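Local coordinates for putative major capsid protein (Cafeteriavirus-dependent mavirus, PDB 6G44), which probably builds the shell of the virophage particle as a trimeric capsomer of double jelly-roll subunits, at residues Lys436-Ile448 with Asp491-Ser503. Numbering follows the deposited sequence. Where two conformers were deposited one is given.
Sequences KDYNVMANANKSI and DLTLYTPDQLLRS
Ala444 and Tyr495 form a single beta bridge: Tyr495 N donates to Asn443 O at 3.0 Å, and Asn445 N to Tyr495 O at 2.8 Å. The type II turn from Met441 to Ala444 presents the first acceptor; its third residue, Asn443, has positive phi (79°), well tolerated by asparagine. Past the bridge, Thr496 OG1 caps helix 497-501 by accepting from Gln499 N; Pro497 suits the first turn, needing no N-H.

The helix lays Pro497, Leu500 and Leu501 over the loop. Pro497 CB lies 3.8 Å from Asn439 CB, the asparagine lying across the proline ring. Unbranched Met441, bent at its last torsion (chi3 72°), runs antiparallel alongside Leu500, with SD 4.0 Å from Leu500 CB. Leu501 CD2 meets that sulfur, while Leu501 CD1 lies 3.9 Å from Tyr438 CD1 and packs against Asn439 OD1. Short Ala444 lets Leu500 CD1 within 4.1 Å of Ala444 CB. A water donates to both Asn439 OD1 and Asp498 OD1.

Asn443 OD1 accepts from another water and weakly from Thr493 OG1; Asn443 ND2 hydrogen-bonds Asp477 OD2. One bridge and apolar packing thus pin the loop between strands 425-428 and 448-457 to the helix, where Ser33 and Thr13 of neighbouring subunits bond.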
ATOM      1  N   LYS C 436      15.999  31.340  17.160  1.00 21.72           N
ATOM      2  CA  LYS C 436      16.590  31.639  18.453  1.00 24.49           C
ATOM      3  C   LYS C 436      15.527  32.130  19.447  1.00 21.35           C
ATOM      4  O   LYS C 436      15.665  31.896  20.658  1.00 22.71           O
ATOM      5  CB  LYS C 436      17.799  32.579  18.343  1.00 28.75           C
ATOM      6  CG  LYS C 436      17.552  33.962  17.781  1.00 33.21           C
ATOM      7  CD  LYS C 436      18.820  34.831  17.862  1.00 37.39           C
ATOM      8  CE  LYS C 436      19.162  35.215  19.296  1.00 39.65           C
ATOM      9  NZ  LYS C 436      20.188  36.290  19.384  1.00 43.06           N
ATOM     10  N   ASP C 437      14.470  32.772  18.945  1.00 20.34           N
ATOM     11  CA  ASP C 437      13.363  33.210  19.804  1.00 19.95           C
ATOM     12  C   ASP C 437      12.477  32.004  20.138  1.00 19.83           C
ATOM     13  O   ASP C 437      11.603  31.633  19.354  1.00 19.25           O
ATOM     14  CB  ASP C 437      12.570  34.330  19.141  1.00 19.34           C
ATOM     15  CG  ASP C 437      11.508  34.914  20.052  1.00 19.79           C
ATOM     16  OD1 ASP C 437      11.304  34.352  21.144  1.00 19.86           O
ATOM     17  OD2 ASP C 437      10.917  35.928  19.654  1.00 20.77           O
ATOM     18  N   TYR C 438      12.746  31.392  21.293  1.00 19.58           N
ATOM     19  CA  TYR C 438      12.011  30.225  21.797  1.00 21.03           C
ATOM     20  C   TYR C 438      10.526  30.509  22.043  1.00 20.16           C
ATOM     21  O   TYR C 438       9.750  29.560  22.188  1.00 20.49           O
ATOM     22  CB  TYR C 438      12.671  29.654  23.059  1.00 24.02           C
ATOM     23  CG  TYR C 438      12.969  30.700  24.108  1.00 25.91           C
ATOM     24  CD1 TYR C 438      11.964  31.171  24.949  1.00 26.22           C
ATOM     25  CD2 TYR C 438      14.266  31.235  24.253  1.00 27.54           C
ATOM     26  CE1 TYR C 438      12.223  32.141  25.906  1.00 28.08           C
ATOM     27  CE2 TYR C 438      14.534  32.208  25.202  1.00 27.39           C
ATOM     28  CZ  TYR C 438      13.513  32.660  26.034  1.00 29.01           C
ATOM     29  OH  TYR C 438      13.730  33.632  26.994  1.00 30.72           O
ATOM     30  N   ASN C 439      10.119  31.782  22.071  1.00 18.66           N
ATOM     31  CA  ASN C 439       8.701  32.120  22.248  1.00 18.90           C
ATOM     32  C   ASN C 439       7.852  31.911  21.002  1.00 17.05           C
ATOM     33  O   ASN C 439       6.623  31.934  21.104  1.00 16.80           O
ATOM     34  CB  ASN C 439       8.526  33.567  22.719  1.00 19.61           C
ATOM     35  CG  ASN C 439       9.122  33.813  24.087  1.00 21.17           C
ATOM     36  OD1 ASN C 439       8.983  33.004  25.003  1.00 22.28           O
ATOM     37  ND2 ASN C 439       9.831  34.933  24.217  1.00 25.34           N
ATOM     38  N   VAL C 440       8.477  31.772  19.834  1.00 16.10           N
ATOM     39  CA  VAL C 440       7.730  31.570  18.596  1.00 15.77           C
ATOM     40  C   VAL C 440       7.433  30.078  18.460  1.00 15.81           C
ATOM     41  O   VAL C 440       8.241  29.298  17.936  1.00 15.73           O
ATOM     42  CB  VAL C 440       8.472  32.126  17.364  1.00 15.99           C
ATOM     43  CG1 VAL C 440       7.644  31.920  16.115  1.00 16.53           C
ATOM     44  CG2 VAL C 440       8.764  33.602  17.536  1.00 16.32           C
ATOM     45  N   MET C 441       6.278  29.701  18.992  1.00 15.71           N
ATOM     46  CA  MET C 441       5.798  28.325  19.071  1.00 15.75           C
ATOM     47  C   MET C 441       4.379  28.276  18.505  1.00 14.81           C
ATOM     48  O   MET C 441       3.617  29.222  18.672  1.00 13.78           O
ATOM     49  CB  MET C 441       5.738  27.882  20.528  1.00 17.14           C
ATOM     50  CG  MET C 441       7.086  27.860  21.227  1.00 18.44           C
ATOM     51  SD  MET C 441       7.006  27.386  22.950  1.00 21.51           S
ATOM     52  CE  MET C 441       6.652  25.645  22.812  1.00 21.10           C
ATOM     53  N   ALA C 442       4.010  27.160  17.875  1.00 13.85           N
ATOM     54  CA  ALA C 442       2.667  26.971  17.365  1.00 13.44           C
ATOM     55  C   ALA C 442       1.654  27.239  18.470  1.00 13.05           C
ATOM     56  O   ALA C 442       1.798  26.732  19.592  1.00 13.04           O
ATOM     57  CB  ALA C 442       2.500  25.558  16.839  1.00 13.23           C
ATOM     58  N   ASN C 443       0.655  28.057  18.148  1.00 13.10           N
ATOM     59  CA  ASN C 443      -0.455  28.428  19.062  1.00 13.75           C
ATOM     60  C   ASN C 443      -0.083  29.493  20.093  1.00 15.44           C
ATOM     61  O   ASN C 443      -0.889  29.827  20.962  1.00 15.75           O
ATOM     62  CB  ASN C 443      -1.079  27.198  19.742  1.00 14.04           C
ATOM     63  CG  ASN C 443      -1.703  26.267  18.743  1.00 14.41           C
ATOM     64  OD1 ASN C 443      -2.256  26.726  17.763  1.00 15.09           O
ATOM     65  ND2 ASN C 443      -1.579  24.949  18.959  1.00 15.47           N
ATOM     66  N   ALA C 444       1.101  30.071  19.995  1.00 15.17           N
ATOM     67  CA  ALA C 444       1.443  31.185  20.894  1.00 16.16           C
ATOM     68  C   ALA C 444       0.686  32.430  20.465  1.00 16.16           C
ATOM     69  O   ALA C 444       0.625  32.761  19.280  1.00 16.13           O
ATOM     70  CB  ALA C 444       2.924  31.469  20.857  1.00 16.26           C
ATOM     71  N   ASN C 445       0.154  33.158  21.451  1.00 17.77           N
ATOM     72  CA  ASN C 445      -0.483  34.449  21.170  0.50 19.14           C
ATOM     73  C   ASN C 445       0.552  35.576  21.079  1.00 20.32           C
ATOM     74  O   ASN C 445       0.430  36.625  21.708  1.00 26.16           O
ATOM     75  CB  ASN C 445      -1.544  34.770  22.223  0.50 19.93           C
ATOM     76  CG  ASN C 445      -2.400  35.951  21.825  0.50 21.39           C
ATOM     77  OD1 ASN C 445      -2.486  36.301  20.648  0.50 23.32           O
ATOM     78  ND2 ASN C 445      -3.027  36.586  22.812  0.50 23.68           N
ATOM     79  N   LYS C 446       1.577  35.366  20.272  1.00 19.61           N
ATOM     80  CA  LYS C 446       2.673  36.299  20.120  1.00 19.33           C
ATOM     81  C   LYS C 446       2.597  36.805  18.690  1.00 18.97           C
ATOM     82  O   LYS C 446       2.507  35.994  17.751  1.00 18.40           O
ATOM     83  CB  LYS C 446       4.005  35.597  20.340  1.00 20.88           C
ATOM     84  CG  LYS C 446       5.202  36.503  20.106  1.00 22.80           C
ATOM     85  CD  LYS C 446       6.540  35.803  20.228  1.00 24.93           C
ATOM     86  CE  LYS C 446       7.634  36.676  19.646  1.00 25.67           C
ATOM     87  NZ  LYS C 446       7.739  37.996  20.357  1.00 27.31           N
ATOM     88  N   SER C 447       2.647  38.127  18.511  1.00 18.92           N
ATOM     89  CA  SER C 447       2.628  38.721  17.183  0.50 18.94           C
ATOM     90  C   SER C 447       3.987  38.507  16.508  1.00 19.22           C
ATOM     91  O   SER C 447       5.038  38.643  17.152  1.00 19.16           O
ATOM     92  CB  SER C 447       2.302  40.223  17.254  0.50 19.58           C
ATOM     93  OG  SER C 447       1.016  40.437  17.818  0.50 19.59           O
ATOM     94  N   ILE C 448       3.961  38.153  15.233  1.00 18.35           N
ATOM     95  CA  ILE C 448       5.172  37.977  14.434  1.00 18.21           C
ATOM     96  C   ILE C 448       5.016  38.630  13.076  1.00 17.93           C
ATOM     97  O   ILE C 448       3.903  38.868  12.597  1.00 19.57           O
ATOM     98  CB  ILE C 448       5.554  36.480  14.245  1.00 18.73           C
ATOM     99  CG1 ILE C 448       4.419  35.689  13.559  1.00 19.21           C
ATOM    100  CG2 ILE C 448       5.949  35.890  15.588  1.00 19.78           C
ATOM    101  CD1 ILE C 448       4.831  34.281  13.147  1.00 19.65           C
ATOM    102  N   ASP C 491     -13.010  29.273  17.701  1.00 15.84           N
ATOM    103  CA  ASP C 491     -11.920  30.130  18.157  1.00 16.40           C
ATOM    104  C   ASP C 491     -10.596  29.420  17.970  1.00 15.14           C
ATOM    105  O   ASP C 491     -10.493  28.204  18.150  1.00 14.23           O
ATOM    106  CB  ASP C 491     -12.040  30.442  19.667  1.00 19.22           C
ATOM    107  CG  ASP C 491     -12.992  31.562  19.974  1.00 22.44           C
ATOM    108  OD1 ASP C 491     -12.795  32.686  19.484  1.00 25.62           O
ATOM    109  OD2 ASP C 491     -13.956  31.287  20.707  1.00 26.53           O
ATOM    110  N   LEU C 492      -9.580  30.219  17.701  1.00 14.62           N
ATOM    111  CA  LEU C 492      -8.210  29.741  17.688  1.00 14.85           C
ATOM    112  C   LEU C 492      -7.807  29.262  19.075  1.00 16.10           C
ATOM    113  O   LEU C 492      -8.309  29.766  20.085  1.00 18.23           O
ATOM    114  CB  LEU C 492      -7.273  30.864  17.246  1.00 14.67           C
ATOM    115  CG  LEU C 492      -7.473  31.445  15.858  1.00 14.76           C
ATOM    116  CD1 LEU C 492      -6.462  32.562  15.622  1.00 14.86           C
ATOM    117  CD2 LEU C 492      -7.382  30.377  14.758  1.00 15.56           C
ATOM    118  N   THR C 493      -6.922  28.275  19.128  1.00 16.16           N
ATOM    119  CA  THR C 493      -6.403  27.739  20.369  1.00 17.55           C
ATOM    120  C   THR C 493      -5.110  28.492  20.645  1.00 18.53           C
ATOM    121  O   THR C 493      -4.060  28.146  20.083  1.00 22.12           O
ATOM    122  CB  THR C 493      -6.143  26.216  20.245  1.00 17.04           C
ATOM    123  OG1 THR C 493      -5.295  25.946  19.114  1.00 18.55           O
ATOM    124  CG2 THR C 493      -7.437  25.471  20.054  1.00 18.98           C
ATOM    125  N   LEU C 494      -5.194  29.554  21.435  1.00 16.78           N
ATOM    126  CA  LEU C 494      -4.050  30.434  21.718  1.00 16.64           C
ATOM    127  C   LEU C 494      -3.693  30.464  23.200  1.00 16.08           C
ATOM    128  O   LEU C 494      -4.584  30.472  24.068  1.00 17.95           O
ATOM    129  CB  LEU C 494      -4.345  31.850  21.231  1.00 16.44           C
ATOM    130  CG  LEU C 494      -4.630  32.010  19.744  1.00 16.94           C
ATOM    131  CD1 LEU C 494      -4.990  33.454  19.434  1.00 19.32           C
ATOM    132  CD2 LEU C 494      -3.451  31.544  18.904  1.00 17.35           C
ATOM    133  N   TYR C 495      -2.393  30.503  23.477  1.00 15.89           N
ATOM    134  CA  TYR C 495      -1.836  30.459  24.816  1.00 15.81           C
ATOM    135  C   TYR C 495      -0.618  31.371  24.871  1.00 16.19           C
ATOM    136  O   TYR C 495      -0.038  31.705  23.842  1.00 16.00           O
ATOM    137  CB  TYR C 495      -1.439  29.018  25.207  1.00 16.14           C
ATOM    138  CG  TYR C 495      -2.565  28.061  24.966  1.00 17.66           C
ATOM    139  CD1 TYR C 495      -3.546  27.836  25.925  1.00 19.84           C
ATOM    140  CD2 TYR C 495      -2.708  27.469  23.718  1.00 18.76           C
ATOM    141  CE1 TYR C 495      -4.627  26.988  25.629  1.00 20.44           C
ATOM    142  CE2 TYR C 495      -3.771  26.658  23.419  1.00 19.89           C
ATOM    143  CZ  TYR C 495      -4.723  26.417  24.358  1.00 21.03           C
ATOM    144  OH  TYR C 495      -5.760  25.572  23.998  1.00 24.38           O
ATOM    145  N   THR C 496      -0.211  31.760  26.074  1.00 16.29           N
ATOM    146  CA  THR C 496       0.992  32.555  26.187  1.00 16.96           C
ATOM    147  C   THR C 496       2.216  31.684  25.904  1.00 16.23           C
ATOM    148  O   THR C 496       2.197  30.472  26.186  1.00 15.86           O
ATOM    149  CB  THR C 496       1.170  33.179  27.577  1.00 17.79           C
ATOM    150  OG1 THR C 496       1.349  32.146  28.547  1.00 18.54           O
ATOM    151  CG2 THR C 496      -0.046  34.055  27.938  1.00 18.53           C
ATOM    152  N   PRO C 497       3.305  32.305  25.402  1.00 16.53           N
ATOM    153  CA  PRO C 497       4.530  31.523  25.283  1.00 17.63           C
ATOM    154  C   PRO C 497       4.935  30.860  26.604  1.00 18.63           C
ATOM    155  O   PRO C 497       5.344  29.700  26.618  1.00 19.82           O
ATOM    156  CB  PRO C 497       5.561  32.562  24.820  1.00 17.63           C
ATOM    157  CG  PRO C 497       4.779  33.580  24.089  1.00 17.45           C
ATOM    158  CD  PRO C 497       3.419  33.617  24.745  1.00 17.95           C
ATOM    159  N   ASP C 498       4.786  31.575  27.722  1.00 19.63           N
ATOM    160  CA  ASP C 498       5.123  30.993  28.998  1.00 21.00           C
ATOM    161  C   ASP C 498       4.297  29.750  29.314  1.00 19.24           C
ATOM    162  O   ASP C 498       4.841  28.776  29.816  1.00 20.08           O
ATOM    163  CB  ASP C 498       5.012  32.026  30.137  1.00 22.86           C
ATOM    164  CG  ASP C 498       6.122  33.063  30.108  1.00 26.97           C
ATOM    165  OD1 ASP C 498       7.161  32.867  29.419  1.00 29.63           O
ATOM    166  OD2 ASP C 498       5.939  34.094  30.791  1.00 31.86           O
ATOM    167  N   GLN C 499       2.996  29.740  29.004  1.00 18.10           N
ATOM    168  CA  GLN C 499       2.219  28.532  29.256  0.50 18.11           C
ATOM    169  C   GLN C 499       2.702  27.372  28.402  1.00 17.77           C
ATOM    170  O   GLN C 499       2.783  26.253  28.882  1.00 18.04           O
ATOM    171  CB  GLN C 499       0.727  28.710  29.037  0.50 18.00           C
ATOM    172  CG  GLN C 499       0.003  27.478  29.555  0.50 18.45           C
ATOM    173  CD  GLN C 499      -1.457  27.410  29.242  0.50 18.14           C
ATOM    174  OE1 GLN C 499      -1.977  26.318  29.000  0.50 16.85           O
ATOM    175  NE2 GLN C 499      -2.131  28.546  29.268  0.50 18.10           N
ATOM    176  N   LEU C 500       3.034  27.647  27.148  1.00 18.40           N
ATOM    177  CA  LEU C 500       3.498  26.581  26.262  1.00 17.83           C
ATOM    178  C   LEU C 500       4.873  26.073  26.680  1.00 18.48           C
ATOM    179  O   LEU C 500       5.058  24.861  26.783  1.00 18.07           O
ATOM    180  CB  LEU C 500       3.493  27.062  24.820  1.00 17.53           C
ATOM    181  CG  LEU C 500       2.117  27.466  24.296  1.00 16.75           C
ATOM    182  CD1 LEU C 500       2.243  27.968  22.866  1.00 17.13           C
ATOM    183  CD2 LEU C 500       1.104  26.341  24.401  1.00 16.70           C
ATOM    184  N   LEU C 501       5.780  26.988  27.022  1.00 19.60           N
ATOM    185  CA  LEU C 501       7.136  26.626  27.459  1.00 21.41           C
ATOM    186  C   LEU C 501       7.130  25.681  28.664  1.00 22.18           C
ATOM    187  O   LEU C 501       8.006  24.829  28.765  1.00 24.18           O
ATOM    188  CB  LEU C 501       7.976  27.875  27.779  1.00 21.80           C
ATOM    189  CG  LEU C 501       8.441  28.694  26.572  1.00 22.68           C
ATOM    190  CD1 LEU C 501       8.845  30.096  26.994  1.00 23.48           C
ATOM    191  CD2 LEU C 501       9.601  27.999  25.865  1.00 24.51           C
ATOM    192  N   ARG C 502       6.154  25.830  29.567  1.00 22.46           N
ATOM    193  CA  ARG C 502       6.072  24.996  30.766  1.00 23.87           C
ATOM    194  C   ARG C 502       5.170  23.763  30.616  1.00 22.31           C
ATOM    195  O   ARG C 502       4.960  23.035  31.590  1.00 22.88           O
ATOM    196  CB  ARG C 502       5.649  25.840  31.992  1.00 28.03           C
ATOM    197  CG  ARG C 502       4.150  26.055  32.229  1.00 31.81           C
ATOM    198  CD  ARG C 502       3.859  26.784  33.550  1.00 36.01           C
ATOM    199  NE  ARG C 502       3.960  28.236  33.391  1.00 39.42           N
ATOM    200  CZ  ARG C 502       2.954  29.074  33.120  1.00 39.47           C
ATOM    201  NH1 ARG C 502       3.220  30.371  32.977  1.00 43.84           N
ATOM    202  NH2 ARG C 502       1.696  28.658  32.992  1.00 43.31           N
ATOM    203  N   SER C 503       4.644  23.513  29.413  1.00 20.13           N
ATOM    204  CA  SER C 503       3.689  22.414  29.214  1.00 20.13           C
ATOM    205  C   SER C 503       4.458  21.090  29.154  1.00 19.92           C
ATOM    206  O   SER C 503       5.583  21.063  28.653  1.00 20.32           O
ATOM    207  CB  SER C 503       2.880  22.617  27.936  1.00 19.04           C
ATOM    208  OG  SER C 503       2.017  23.742  28.071  1.00 19.56           O
TER
HETATM  209  O   HOH W   1       9.006  33.768  27.526  1.00 28.85           O
HETATM  210  O   HOH W   2      -4.446  28.696  17.023  1.00 17.89           O